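PDB 7CPO: MHC class I antigen, which probably presents short peptides to T cells at the cell surface, bound in the groove of its heavy chain paired with beta2-microglobulin. Local coordinates for residues A82-A85 with E86-N89; Y88-G92 with G93-F97; G208-P212 with K213-I217. All coordinates share one frame; numbering follows the deposited sequence.

Interaction 1 of 3, residues A82-A85 with E86-N89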
ATOM      1  N   ALA A  82      20.932   3.589 -15.144  1.00 27.80           N
ATOM      2  CA  ALA A  82      22.271   3.940 -15.614  1.00 26.47           C
ATOM      3  C   ALA A  82      22.287   5.312 -16.280  1.00 33.33           C
ATOM      4  O   ALA A  82      23.222   6.095 -16.081  1.00 44.62           O
ATOM      5  CB  ALA A  82      22.795   2.881 -16.580  1.00 17.68           C
ATOM      6  N   THR A  83      21.261   5.623 -17.068  1.00 35.67           N
ATOM      7  CA  THR A  83      21.241   6.894 -17.784  1.00 35.01           C
ATOM      8  C   THR A  83      21.023   8.067 -16.833  1.00 39.38           C
ATOM      9  O   THR A  83      21.609   9.144 -17.026  1.00 35.52           O
ATOM     10  CB  THR A  83      20.157   6.858 -18.858  1.00 27.29           C
ATOM     11  OG1 THR A  83      20.522   5.904 -19.862  1.00 34.05           O
ATOM     12  CG2 THR A  83      19.974   8.214 -19.491  1.00 23.03           C
ATOM     13  N   LEU A  84      20.182   7.880 -15.804  1.00 30.31           N
ATOM     14  CA  LEU A  84      19.906   8.970 -14.871  1.00 38.40           C
ATOM     15  C   LEU A  84      21.118   9.312 -14.025  1.00 34.07           C
ATOM     16  O   LEU A  84      21.274  10.463 -13.610  1.00 34.23           O
ATOM     17  CB  LEU A  84      18.739   8.631 -13.953  1.00 32.71           C
ATOM     18  CG  LEU A  84      17.441   8.613 -14.737  1.00 37.92           C
ATOM     19  CD1 LEU A  84      16.338   8.026 -13.910  1.00 32.31           C
ATOM     20  CD2 LEU A  84      17.131  10.007 -15.175  1.00 39.83           C
ATOM     21  N   ALA A  85      21.960   8.326 -13.728  1.00 34.67           N
ATOM     22  CA  ALA A  85      23.235   8.629 -13.099  1.00 37.37           C
ATOM     23  C   ALA A  85      24.010   9.636 -13.931  1.00 38.03           C
ATOM     24  O   ALA A  85      24.557  10.605 -13.396  1.00 40.32           O
ATOM     25  CB  ALA A  85      24.041   7.347 -12.908  1.00 32.06           C
ATOM     26  N   GLU A  86      24.039   9.438 -15.251  1.00 30.18           N
ATOM     27  CA  GLU A  86      24.713  10.387 -16.126  1.00 38.40           C
ATOM     28  C   GLU A  86      24.005  11.740 -16.117  1.00 38.98           C
ATOM     29  O   GLU A  86      24.641  12.777 -15.898  1.00 37.17           O
ATOM     30  CB  GLU A  86      24.813   9.809 -17.542  1.00 43.39           C
ATOM     31  CG  GLU A  86      25.976   8.797 -17.695  1.00 49.07           C
ATOM     32  CD  GLU A  86      25.807   7.783 -18.841  1.00 63.48           C
ATOM     33  OE1 GLU A  86      25.264   6.675 -18.611  1.00 70.93           O
ATOM     34  OE2 GLU A  86      26.239   8.089 -19.975  1.00 74.54           O
ATOM     35  N   TYR A  87      22.679  11.740 -16.296  1.00 37.61           N
ATOM     36  CA  TYR A  87      21.908  12.986 -16.335  1.00 38.53           C
ATOM     37  C   TYR A  87      22.141  13.844 -15.098  1.00 37.01           C
ATOM     38  O   TYR A  87      22.238  15.076 -15.193  1.00 35.43           O
ATOM     39  CB  TYR A  87      20.415  12.682 -16.449  1.00 35.40           C
ATOM     40  CG  TYR A  87      19.910  12.272 -17.814  1.00 38.37           C
ATOM     41  CD1 TYR A  87      20.724  12.312 -18.947  1.00 30.03           C
ATOM     42  CD2 TYR A  87      18.595  11.853 -17.966  1.00 37.41           C
ATOM     43  CE1 TYR A  87      20.223  11.935 -20.196  1.00 26.51           C
ATOM     44  CE2 TYR A  87      18.096  11.490 -19.185  1.00 29.97           C
ATOM     45  CZ  TYR A  87      18.902  11.532 -20.292  1.00 28.94           C
ATOM     46  OH  TYR A  87      18.343  11.160 -21.483  1.00 31.39           O
ATOM     47  N   TYR A  88      22.181  13.218 -13.924  1.00 35.89           N
ATOM     48  CA  TYR A  88      22.433  13.905 -12.668  1.00 34.97           C
ATOM     49  C   TYR A  88      23.913  13.872 -12.282  1.00 48.18           C
ATOM     50  O   TYR A  88      24.271  14.352 -11.198  1.00 36.73           O
ATOM     51  CB  TYR A  88      21.564  13.296 -11.565  1.00 38.53           C
ATOM     52  CG  TYR A  88      20.091  13.629 -11.724  1.00 44.46           C
ATOM     53  CD1 TYR A  88      19.573  14.837 -11.260  1.00 40.15           C
ATOM     54  CD2 TYR A  88      19.220  12.745 -12.363  1.00 38.18           C
ATOM     55  CE1 TYR A  88      18.227  15.152 -11.410  1.00 36.43           C
ATOM     56  CE2 TYR A  88      17.869  13.054 -12.519  1.00 41.56           C
ATOM     57  CZ  TYR A  88      17.383  14.261 -12.043  1.00 44.22           C
ATOM     58  OH  TYR A  88      16.050  14.568 -12.196  1.00 38.03           O
ATOM     59  N   ASN A  89      24.772  13.348 -13.165  1.00 42.29           N
ATOM     60  CA  ASN A  89      26.223  13.279 -12.961  1.00 51.52           C
ATOM     61  C   ASN A  89      26.579  12.793 -11.553  1.00 47.45           C
ATOM     62  O   ASN A  89      27.247  13.484 -10.777  1.00 40.65           O
ATOM     63  CB  ASN A  89      26.884  14.628 -13.253  1.00 55.11           C
ATOM     64  CG  ASN A  89      28.396  14.546 -13.205  1.00 53.90           C
ATOM     65  OD1 ASN A  89      29.036  15.149 -12.351  1.00 59.94           O
ATOM     66  ND2 ASN A  89      28.973  13.745 -14.103  1.00 57.89           N
TER

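Interaction 2 of 3, residues Y88-G92 with G93-F97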
ATOM      1  N   TYR A  88      22.181  13.218 -13.924  1.00 35.89           N
ATOM      2  CA  TYR A  88      22.433  13.905 -12.668  1.00 34.97           C
ATOM      3  C   TYR A  88      23.913  13.872 -12.282  1.00 48.18           C
ATOM      4  O   TYR A  88      24.271  14.352 -11.198  1.00 36.73           O
ATOM      5  CB  TYR A  88      21.564  13.296 -11.565  1.00 38.53           C
ATOM      6  CG  TYR A  88      20.091  13.629 -11.724  1.00 44.46           C
ATOM      7  CD1 TYR A  88      19.573  14.837 -11.260  1.00 40.15           C
ATOM      8  CD2 TYR A  88      19.220  12.745 -12.363  1.00 38.18           C
ATOM      9  CE1 TYR A  88      18.227  15.152 -11.410  1.00 36.43           C
ATOM     10  CE2 TYR A  88      17.869  13.054 -12.519  1.00 41.56           C
ATOM     11  CZ  TYR A  88      17.383  14.261 -12.043  1.00 44.22           C
ATOM     12  OH  TYR A  88      16.050  14.568 -12.196  1.00 38.03           O
ATOM     13  N   ASN A  89      24.772  13.348 -13.165  1.00 42.29           N
ATOM     14  CA  ASN A  89      26.223  13.279 -12.961  1.00 51.52           C
ATOM     15  C   ASN A  89      26.579  12.793 -11.553  1.00 47.45           C
ATOM     16  O   ASN A  89      27.247  13.484 -10.777  1.00 40.65           O
ATOM     17  CB  ASN A  89      26.884  14.628 -13.253  1.00 55.11           C
ATOM     18  CG  ASN A  89      28.396  14.546 -13.205  1.00 53.90           C
ATOM     19  OD1 ASN A  89      29.036  15.149 -12.351  1.00 59.94           O
ATOM     20  ND2 ASN A  89      28.973  13.745 -14.103  1.00 57.89           N
ATOM     21  N   GLN A  90      26.134  11.582 -11.230  1.00 34.31           N
ATOM     22  CA  GLN A  90      26.363  10.980  -9.925  1.00 45.42           C
ATOM     23  C   GLN A  90      27.292   9.784 -10.088  1.00 49.11           C
ATOM     24  O   GLN A  90      26.931   8.805 -10.750  1.00 45.10           O
ATOM     25  CB  GLN A  90      25.041  10.556  -9.292  1.00 35.16           C
ATOM     26  CG  GLN A  90      24.043  11.691  -9.177  1.00 37.92           C
ATOM     27  CD  GLN A  90      22.689  11.209  -8.700  1.00 42.92           C
ATOM     28  OE1 GLN A  90      22.038  11.842  -7.870  1.00 47.54           O
ATOM     29  NE2 GLN A  90      22.254  10.078  -9.233  1.00 50.39           N
ATOM     30  N   SER A  91      28.487   9.871  -9.483  1.00 49.97           N
ATOM     31  CA  SER A  91      29.476   8.802  -9.621  1.00 54.10           C
ATOM     32  C   SER A  91      28.885   7.454  -9.234  1.00 52.86           C
ATOM     33  O   SER A  91      29.200   6.433  -9.853  1.00 50.45           O
ATOM     34  CB  SER A  91      30.714   9.103  -8.772  1.00 41.98           C
ATOM     35  OG  SER A  91      30.984  10.494  -8.754  1.00 63.79           O
ATOM     36  N   GLY A  92      28.036   7.425  -8.221  1.00 41.40           N
ATOM     37  CA  GLY A  92      27.182   6.274  -8.082  1.00 49.29           C
ATOM     38  C   GLY A  92      26.999   5.797  -6.669  1.00 49.25           C
ATOM     39  O   GLY A  92      27.909   5.211  -6.080  1.00 74.43           O
ATOM     40  N   GLY A  93      25.823   6.033  -6.114  1.00 43.24           N
ATOM     41  CA  GLY A  93      25.465   5.366  -4.880  1.00 41.59           C
ATOM     42  C   GLY A  93      24.318   4.395  -5.094  1.00 48.40           C
ATOM     43  O   GLY A  93      24.193   3.788  -6.165  1.00 45.24           O
ATOM     44  N   LEU A  94      23.473   4.230  -4.083  1.00 39.06           N
ATOM     45  CA  LEU A  94      22.239   3.477  -4.231  1.00 43.18           C
ATOM     46  C   LEU A  94      21.141   4.431  -4.686  1.00 42.45           C
ATOM     47  O   LEU A  94      20.935   5.489  -4.084  1.00 36.86           O
ATOM     48  CB  LEU A  94      21.853   2.786  -2.923  1.00 41.15           C
ATOM     49  CG  LEU A  94      20.555   1.975  -2.859  1.00 43.30           C
ATOM     50  CD1 LEU A  94      20.678   0.997  -1.713  1.00 42.51           C
ATOM     51  CD2 LEU A  94      19.277   2.832  -2.693  1.00 42.17           C
ATOM     52  N   HIS A  95      20.426   4.043  -5.737  1.00 39.35           N
ATOM     53  CA  HIS A  95      19.433   4.905  -6.350  1.00 33.13           C
ATOM     54  C   HIS A  95      18.182   4.095  -6.651  1.00 33.05           C
ATOM     55  O   HIS A  95      18.219   2.865  -6.727  1.00 28.81           O
ATOM     56  CB  HIS A  95      19.989   5.548  -7.619  1.00 31.38           C
ATOM     57  CG  HIS A  95      21.219   6.358  -7.378  1.00 36.82           C
ATOM     58  ND1 HIS A  95      21.196   7.550  -6.682  1.00 41.19           N
ATOM     59  CD2 HIS A  95      22.511   6.141  -7.714  1.00 32.92           C
ATOM     60  CE1 HIS A  95      22.423   8.035  -6.613  1.00 42.81           C
ATOM     61  NE2 HIS A  95      23.238   7.200  -7.232  1.00 43.39           N
ATOM     62  N   THR A  96      17.070   4.807  -6.830  1.00 23.16           N
ATOM     63  CA  THR A  96      15.764   4.192  -7.009  1.00 25.61           C
ATOM     64  C   THR A  96      15.063   4.762  -8.238  1.00 21.14           C
ATOM     65  O   THR A  96      15.103   5.966  -8.483  1.00 23.54           O
ATOM     66  CB  THR A  96      14.899   4.417  -5.777  1.00 22.48           C
ATOM     67  OG1 THR A  96      15.568   3.864  -4.647  1.00 32.80           O
ATOM     68  CG2 THR A  96      13.569   3.695  -5.921  1.00 32.56           C
ATOM     69  N   PHE A  97      14.411   3.895  -9.000  1.00 22.68           N
ATOM     70  CA  PHE A  97      13.522   4.318 -10.072  1.00 20.11           C
ATOM     71  C   PHE A  97      12.153   3.678  -9.872  1.00 20.53           C
ATOM     72  O   PHE A  97      12.058   2.467  -9.663  1.00 24.38           O
ATOM     73  CB  PHE A  97      14.088   3.942 -11.429  1.00 22.28           C
ATOM     74  CG  PHE A  97      13.466   4.691 -12.552  1.00 29.68           C
ATOM     75  CD1 PHE A  97      13.801   6.016 -12.782  1.00 28.59           C
ATOM     76  CD2 PHE A  97      12.527   4.082 -13.371  1.00 21.94           C
ATOM     77  CE1 PHE A  97      13.214   6.726 -13.833  1.00 26.85           C
ATOM     78  CE2 PHE A  97      11.944   4.780 -14.412  1.00 27.76           C
ATOM     79  CZ  PHE A  97      12.289   6.102 -14.648  1.00 23.00           C
TER

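Interaction 3 of 3, residues G208-P212 with K213-I217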
ATOM      1  N   GLY A 208     -11.329  -2.985  13.812  1.00 28.08           N
ATOM      2  CA  GLY A 208     -10.578  -3.920  13.000  1.00 28.88           C
ATOM      3  C   GLY A 208     -11.498  -4.858  12.253  1.00 34.86           C
ATOM      4  O   GLY A 208     -12.689  -4.967  12.558  1.00 33.00           O
ATOM      5  N   GLY A 209     -10.925  -5.542  11.264  1.00 33.03           N
ATOM      6  CA  GLY A 209     -11.705  -6.478  10.484  1.00 27.90           C
ATOM      7  C   GLY A 209     -12.660  -5.857   9.497  1.00 22.80           C
ATOM      8  O   GLY A 209     -13.645  -6.503   9.131  1.00 29.05           O
ATOM      9  N   PHE A 210     -12.415  -4.625   9.054  1.00 20.97           N
ATOM     10  CA  PHE A 210     -13.355  -3.943   8.177  1.00 22.62           C
ATOM     11  C   PHE A 210     -12.829  -3.912   6.744  1.00 32.22           C
ATOM     12  O   PHE A 210     -11.617  -3.941   6.498  1.00 30.71           O
ATOM     13  CB  PHE A 210     -13.682  -2.514   8.665  1.00 22.26           C
ATOM     14  CG  PHE A 210     -12.481  -1.575   8.808  1.00 24.24           C
ATOM     15  CD1 PHE A 210     -11.773  -1.492  10.005  1.00 30.00           C
ATOM     16  CD2 PHE A 210     -12.109  -0.726   7.767  1.00 21.99           C
ATOM     17  CE1 PHE A 210     -10.684  -0.612  10.153  1.00 21.27           C
ATOM     18  CE2 PHE A 210     -11.031   0.152   7.906  1.00 19.49           C
ATOM     19  CZ  PHE A 210     -10.311   0.201   9.102  1.00 18.99           C
ATOM     20  N   TYR A 211     -13.771  -3.887   5.793  1.00 30.95           N
ATOM     21  CA  TYR A 211     -13.488  -3.808   4.368  1.00 31.80           C
ATOM     22  C   TYR A 211     -14.740  -3.294   3.683  1.00 27.14           C
ATOM     23  O   TYR A 211     -15.837  -3.787   3.983  1.00 24.86           O
ATOM     24  CB  TYR A 211     -13.088  -5.163   3.773  1.00 28.04           C
ATOM     25  CG  TYR A 211     -12.757  -5.060   2.309  1.00 26.38           C
ATOM     26  CD1 TYR A 211     -11.470  -4.697   1.887  1.00 32.90           C
ATOM     27  CD2 TYR A 211     -13.733  -5.278   1.341  1.00 28.98           C
ATOM     28  CE1 TYR A 211     -11.164  -4.568   0.546  1.00 20.13           C
ATOM     29  CE2 TYR A 211     -13.434  -5.157  -0.009  1.00 34.93           C
ATOM     30  CZ  TYR A 211     -12.151  -4.810  -0.401  1.00 35.74           C
ATOM     31  OH  TYR A 211     -11.867  -4.698  -1.745  1.00 45.03           O
ATOM     32  N   PRO A 212     -14.628  -2.336   2.761  1.00 28.09           N
ATOM     33  CA  PRO A 212     -13.389  -1.720   2.261  1.00 26.27           C
ATOM     34  C   PRO A 212     -12.680  -0.761   3.231  1.00 29.25           C
ATOM     35  O   PRO A 212     -13.081  -0.620   4.386  1.00 27.95           O
ATOM     36  CB  PRO A 212     -13.866  -0.960   1.013  1.00 24.97           C
ATOM     37  CG  PRO A 212     -15.305  -0.662   1.278  1.00 24.44           C
ATOM     38  CD  PRO A 212     -15.819  -1.870   2.026  1.00 22.32           C
ATOM     39  N   LYS A 213     -11.639  -0.091   2.720  1.00 30.11           N
ATOM     40  CA  LYS A 213     -10.727   0.686   3.556  1.00 24.19           C
ATOM     41  C   LYS A 213     -11.380   1.947   4.133  1.00 33.08           C
ATOM     42  O   LYS A 213     -11.007   2.393   5.227  1.00 28.73           O
ATOM     43  CB  LYS A 213      -9.485   1.037   2.731  1.00 24.83           C
ATOM     44  CG  LYS A 213      -8.187   1.118   3.515  1.00 35.91           C
ATOM     45  CD  LYS A 213      -7.013   1.636   2.670  1.00 40.36           C
ATOM     46  CE  LYS A 213      -5.703   1.715   3.497  1.00 42.64           C
ATOM     47  NZ  LYS A 213      -4.621   2.556   2.875  1.00 33.71           N
ATOM     48  N   ASP A 214     -12.354   2.522   3.433  1.00 31.51           N
ATOM     49  CA  ASP A 214     -12.907   3.814   3.818  1.00 29.69           C
ATOM     50  C   ASP A 214     -13.747   3.694   5.085  1.00 33.45           C
ATOM     51  O   ASP A 214     -14.632   2.837   5.180  1.00 40.34           O
ATOM     52  CB  ASP A 214     -13.744   4.372   2.676  1.00 27.78           C
ATOM     53  CG  ASP A 214     -14.296   5.746   2.974  1.00 52.81           C
ATOM     54  OD1 ASP A 214     -13.561   6.581   3.557  1.00 53.21           O
ATOM     55  OD2 ASP A 214     -15.478   5.983   2.633  1.00 67.83           O
ATOM     56  N   ILE A 215     -13.484   4.567   6.057  1.00 24.42           N
ATOM     57  CA  ILE A 215     -14.139   4.472   7.355  1.00 34.71           C
ATOM     58  C   ILE A 215     -14.062   5.830   8.038  1.00 41.03           C
ATOM     59  O   ILE A 215     -13.119   6.597   7.824  1.00 27.16           O
ATOM     60  CB  ILE A 215     -13.507   3.343   8.213  1.00 32.70           C
ATOM     61  CG1 ILE A 215     -14.409   2.985   9.400  1.00 23.17           C
ATOM     62  CG2 ILE A 215     -12.077   3.691   8.642  1.00 10.74           C
ATOM     63  CD1 ILE A 215     -14.180   1.572   9.918  1.00 21.67           C
ATOM     64  N   ASP A 216     -15.079   6.133   8.852  1.00 30.71           N
ATOM     65  CA  ASP A 216     -15.135   7.368   9.627  1.00 33.71           C
ATOM     66  C   ASP A 216     -15.222   6.988  11.100  1.00 31.00           C
ATOM     67  O   ASP A 216     -16.227   6.428  11.548  1.00 33.06           O
ATOM     68  CB  ASP A 216     -16.315   8.252   9.208  1.00 36.72           C
ATOM     69  CG  ASP A 216     -16.042   9.757   9.426  1.00 58.04           C
ATOM     70  OD1 ASP A 216     -14.975  10.124   9.997  1.00 47.62           O
ATOM     71  OD2 ASP A 216     -16.905  10.574   9.025  1.00 62.63           O
ATOM     72  N   ILE A 217     -14.157   7.275  11.836  1.00 35.77           N
ATOM     73  CA  ILE A 217     -14.059   6.995  13.256  1.00 25.91           C
ATOM     74  C   ILE A 217     -13.795   8.304  13.971  1.00 33.84           C
ATOM     75  O   ILE A 217     -12.832   9.011  13.646  1.00 31.35           O
ATOM     76  CB  ILE A 217     -12.935   5.996  13.562  1.00 30.71           C
ATOM     77  CG1 ILE A 217     -13.049   4.776  12.643  1.00 25.46           C
ATOM     78  CG2 ILE A 217     -12.931   5.639  15.060  1.00 20.39           C
ATOM     79  CD1 ILE A 217     -11.862   3.861  12.742  1.00 14.69           C
TER

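Interaction 1 of 3, residues A82-A85 with E86-N89
Thr83 and Tyr87, four residues apart on the last turn of helix 62-87, lie side by side with their side chains pointing the same way. The methyl CG2 of Thr83 sits over one face of the Tyr87 ring, toward its rim, with CZ the nearest ring atom. CG2 is 3.8 Å from the ring centroid and 18° off the normal, a CH-pi contact. With OG1 beside the backbone N (chi1 -67°), CG2 is left anti to that N and lies over the ring. OG1 makes a weak hydrogen bond to Asp79 O one turn back.

Leu84 gives the other apolar contacts. Its CD2 branch meets Tyr87 CD2 at 3.7 Å, obliquely to the ring, and reaches Tyr88 CE2 at 4.1 Å.

This is the end of the alpha1-domain helix, one wall of the class I peptide groove. Tyr87 OH hydrogen-bonds the backbone of the bound peptide, and Thr83 packs on an apolar side chain of that peptide.

The backbone bonds are those of a closing helix. Tyr87 N donates to Thr83 O and Tyr88 N to Leu84 O, each at 2.9 Å. Leu84 O also lies at the edge of the Tyr88 ring, in its plane, 3.3 Å from Tyr88 CD2. A Schellman motif then ends the helix, with Asn89, at positive phi, as its C-prime residue. Asn89 N donates to Glu86 O at 2.8 Å, and Gln90 N probably bonds Ala85 O.

Interaction 2 of 3, residues Y88-G92 with G93-F97
Gln90 and His95 meet by the flat ends of their side chains. The Gln90 amide lies over one face of the His95 imidazole, and the two planes are only 18° apart. The amide nitrogen leads: Gln90 NE2 is 3.3 Å from His95 CE1 and stands over the rim of the ring. Gln90 CD follows at 3.8 Å from the same CE1. The amide is thus nearly parallel to the ring, with no hydrogen bond between the two side chains. The extended Gln90 chain beyond CG (chi2 173°) carries the amide across to the ring.

Both groups also have polar partners outside the loop. His95 ND1 hydrogen-bonds Asp120 OD2, which sets the rotation of the imidazole; the acid may also favour a proton on ND1. Gln90 NE2 makes a weak hydrogen bond to Tyr119 OH.

The backbone comes close on the NE2 side of the ring. His95 NE2 is 3.0 Å from Gly93 N and 4.1 Å from Gly92 C. Gly92 has a positive phi of 139°, a conformation that comes easily to glycine. The chain turns at Gly92 and Gly93 and passes close to the NE2 end of the ring.

Leu94 packs on Lys34 and Thr96 on Pro33, both of the beta2-microglobulin chain. The segment is the connection from the alpha1 helix to the first strand of the alpha2 domain, where the chain drops from the groove wall to strand 96-105 of its beta-sheet floor, a link characteristic of the MHC class I fold.

Interaction 3 of 3, residues G208-P212 with K213-I217
The immunoglobulin C1-set domain contains this turn, which carries the chain from strand 201-210 of one sheet to strand 216-221 of the other. A cis peptide bond before Pro212 shapes it, in the Phe-Tyr-Pro sequence familiar from C1-set domains. A G1 beta bulge precedes it, with Gly209 and Phe210 both facing Tyr243; Gly209 takes a positive phi of 74°.

Phe210 and Ile215 make the main side-chain contact, and they cross at about a right angle. The terminal methyl CD1 of Ile215 sits over the centre of one face of the Phe210 ring. It is 3.7 Å from the centroid and 10° off the normal, a CH-pi contact. The other branch, Ile215 CG2, reaches the ring at CE2, 3.8 Å away. The torsions place both groups. Phe210 CG lies between its backbone N and carbonyl carbon (chi1 58°), which places the ring beside Lys213 O and Ile215. Ile215 CG1 is anti to the backbone N, and CD1 extends from it to the ring.

Carbonyl oxygens of the turn line the ring edge. Lys213 O lies in the ring plane, 3.5 Å from Phe210 CE2, and Pro212 O is also at the edge. Pro212 O has a polar partner in His265 NE2, to which it is hydrogen-bonded.

The Tyr211 side chain leaves the backbone away from residues 213-217. Pro212 CB stands over the centre of its ring, 4.2 Å above the plane, Arg183 makes a cation-pi contact with it, and its OH hydrogen-bonds Leu181 O.

Phe210 also packs on Pro187 and on Tyr243 of strand 243-251. Ile215 touches Val207 of strand 201-210 and Val263 of strand 259-264, and so bridges the two sheets.

Overall arrangement
Interactions 1 and 2 are neighbours, with centres about 7 Å apart. They share Tyr88 and Asn89: interaction 2 begins on the residues where interaction 1 ends, as the chain leaves helix 62-87 and turns toward strand 96-105. They also touch directly: Gln90 N probably hydrogen-bonds Ala85 O, and Leu84 packs on Phe97. Together they form one end of the peptide-binding platform, joining its helical wall to its sheet floor. Interaction 3 comes later in the chain, in the immunoglobulin domain. Its centre is about 43 Å from that of interaction 1 and 40 Å from that of interaction 2, on the opposite side of the chain's centre. This is consistent with the separate peptide-binding and immunoglobulin-like parts of a class I heavy chain.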